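Local coordinates for protein cyclopenase asqI (PDB 5YY3) that catalyses the zinc-dependent ring contraction of 4'-methoxycyclopenin to 4'-methoxyviridicatin, releasing methyl isocyanate, in fungal aspoquinolone biosynthesis, at residues I254-E259 / N454-K459. Numbering follows the deposited sequence.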
loop_
_atom_site.group_PDB
_atom_site.type_symbol
_atom_site.label_atom_id
_atom_site.label_comp_id
_atom_site.label_asym_id
_atom_site.label_seq_id
_atom_site.Cartn_x
_atom_site.Cartn_y
_atom_site.Cartn_z
ATOM N N ILE A 254 1.419 11.575 -20.347
ATOM C CA ILE A 254 2.835 11.218 -20.173
ATOM C C ILE A 254 3.708 12.348 -20.660
ATOM O O ILE A 254 3.437 12.949 -21.709
ATOM C CB ILE A 254 3.288 9.969 -20.925
ATOM C CG1 ILE A 254 2.137 9.044 -21.221
ATOM C CG2 ILE A 254 4.386 9.247 -20.137
ATOM C CD1 ILE A 254 2.644 7.823 -21.844
ATOM N N SER A 255 4.772 12.595 -19.904
ATOM C CA SER A 255 5.495 13.859 -19.949
ATOM C C SER A 255 5.803 14.332 -21.372
ATOM O O SER A 255 5.788 15.522 -21.649
ATOM C CB SER A 255 6.770 13.718 -19.140
ATOM O OG SER A 255 6.530 12.809 -18.075
ATOM N N SER A 256 6.042 13.403 -22.282
ATOM C CA SER A 256 6.365 13.782 -23.650
ATOM C C SER A 256 5.186 14.512 -24.323
ATOM O O SER A 256 5.390 15.364 -25.180
ATOM C CB SER A 256 6.786 12.538 -24.443
ATOM O OG SER A 256 7.608 11.668 -23.650
ATOM N N LEU A 257 3.960 14.206 -23.896
ATOM C CA LEU A 257 2.743 14.755 -24.496
ATOM C C LEU A 257 2.271 16.035 -23.823
ATOM O O LEU A 257 1.389 16.722 -24.345
ATOM C CB LEU A 257 1.600 13.732 -24.435
ATOM C CG LEU A 257 1.711 12.418 -25.208
ATOM C CD1 LEU A 257 0.521 11.536 -24.886
ATOM C CD2 LEU A 257 1.789 12.672 -26.695
ATOM N N ILE A 258 2.840 16.348 -22.659
ATOM C CA ILE A 258 2.363 17.476 -21.862
ATOM C C ILE A 258 2.621 18.803 -22.587
ATOM O O ILE A 258 1.966 19.816 -22.328
ATOM C CB ILE A 258 3.018 17.493 -20.460
ATOM C CG1 ILE A 258 2.236 18.399 -19.508
ATOM C CG2 ILE A 258 4.450 17.950 -20.535
ATOM C CD1 ILE A 258 0.983 17.772 -18.981
ATOM N N GLU A 259 3.572 18.776 -23.515
ATOM C CA GLU A 259 3.890 19.934 -24.335
ATOM C C GLU A 259 2.695 20.412 -25.149
ATOM O O GLU A 259 2.491 21.614 -25.312
ATOM C CB GLU A 259 5.040 19.604 -25.282
ATOM C CG GLU A 259 6.418 19.849 -24.708
ATOM C CD GLU A 259 7.503 19.660 -25.748
ATOM O OE1 GLU A 259 7.404 20.291 -26.828
ATOM O OE2 GLU A 259 8.449 18.882 -25.487
ATOM N N ASN A 454 9.448 6.526 -26.659
ATOM C CA ASN A 454 9.344 7.315 -27.892
ATOM C C ASN A 454 7.995 7.119 -28.600
ATOM O O ASN A 454 7.578 7.971 -29.374
ATOM C CB ASN A 454 10.487 6.967 -28.852
ATOM C CG ASN A 454 10.565 5.477 -29.151
ATOM O OD1 ASN A 454 10.543 4.649 -28.240
ATOM N ND2 ASN A 454 10.633 5.130 -30.433
ATOM N N PHE A 455 7.328 5.989 -28.346
ATOM C CA PHE A 455 5.969 5.755 -28.833
ATOM C C PHE A 455 4.898 6.120 -27.788
ATOM O O PHE A 455 3.784 5.578 -27.815
ATOM C CB PHE A 455 5.783 4.294 -29.244
ATOM C CG PHE A 455 6.395 3.933 -30.579
ATOM C CD1 PHE A 455 7.738 3.613 -30.682
ATOM C CD2 PHE A 455 5.612 3.892 -31.728
ATOM C CE1 PHE A 455 8.297 3.262 -31.916
ATOM C CE2 PHE A 455 6.168 3.538 -32.959
ATOM C CZ PHE A 455 7.514 3.225 -33.048
ATOM N N MET A 456 5.247 7.021 -26.866
ATOM C CA MET A 456 4.316 7.552 -25.858
ATOM C C MET A 456 3.688 6.507 -24.931
ATOM O O MET A 456 2.545 6.659 -24.515
ATOM C CB MET A 456 3.199 8.350 -26.540
ATOM C CG MET A 456 3.730 9.518 -27.378
ATOM S SD MET A 456 4.824 10.588 -26.417
ATOM C CE MET A 456 6.050 11.091 -27.626
ATOM N N GLU A 457 4.438 5.466 -24.584
ATOM C CA GLU A 457 3.945 4.440 -23.662
ATOM C C GLU A 457 4.498 4.662 -22.257
ATOM O O GLU A 457 5.489 5.366 -22.074
ATOM C CB GLU A 457 4.315 3.040 -24.161
ATOM C CG GLU A 457 3.743 2.711 -25.528
ATOM C CD GLU A 457 4.059 1.294 -25.969
ATOM O OE1 GLU A 457 5.180 0.813 -25.726
ATOM O OE2 GLU A 457 3.181 0.656 -26.571
ATOM N N SER A 458 3.851 4.072 -21.257
ATOM C CA SER A 458 4.327 4.231 -19.885
ATOM C C SER A 458 4.224 2.941 -19.094
ATOM O O SER A 458 3.362 2.105 -19.375
ATOM C CB SER A 458 3.558 5.345 -19.177
ATOM O OG SER A 458 2.157 5.126 -19.254
ATOM N N LYS A 459 5.142 2.789 -18.135
ATOM C CA LYS A 459 5.117 1.751 -17.099
ATOM C C LYS A 459 5.431 0.332 -17.597
ATOM O O LYS A 459 6.162 -0.395 -16.936
ATOM C CB LYS A 459 3.763 1.768 -16.370
ATOM C CG LYS A 459 3.541 3.035 -15.519
ATOM C CD LYS A 459 2.644 2.745 -14.303
ATOM C CE LYS A 459 2.438 3.982 -13.426
ATOM N NZ LYS A 459 1.848 5.145 -14.183
#
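The carboxylate of Glu457, beside Ile254, is gripped at both oxygens: OE1 by Tyr541 OH and Ala452 N, OE2 by Tyr180 N and a salt bridge to Lys461. This ties down the loop between strands 443-449 and 461-475; its residues Met456 and Ser458 meet 254-259. The carbonyl oxygen of Met456 bonds to Arg389 NH1. Its side chain is bent rather than extended, with CG beside the backbone N (chi1 -58°) and a turn at chi2 (-53°) that brings the thioether to Ser256 and Leu257. There SD sits 3.4 Å from Ser256 CB and 3.7 Å from Leu257 CD2, while CE reaches Ser256 CB at 3.6 Å. Leu257 CD2 also lies 3.8 Å from Met456 CG, the two side chains crossing at a slant. Leu257 N bonds to Ile254 O, closing the turn that presents these groups. At its start Ile254 CG2 is 4.1 Å from Ser458 CB; the exact placing of Ile254 CD1 is doubtful. Ser458 OG is hydrogen-bonded to OD2 of Asp178, a residue that Ile254 also touches. Nearby, Asn454 bonds through its side-chain amide to Asn156 and Val157 of the second subunit, so the loop borders a subunit interface as well. The contact thus joins the part related to the hemocyanin copper domain, which here binds zinc, to the Ig-like part through a buried thioether and aliphatic groups; between the two segments cohesion is by van der Waals contact, whereas the polar bonds described for 454-459 run to residues outside both segments, some in the same loop and the adjoining strand.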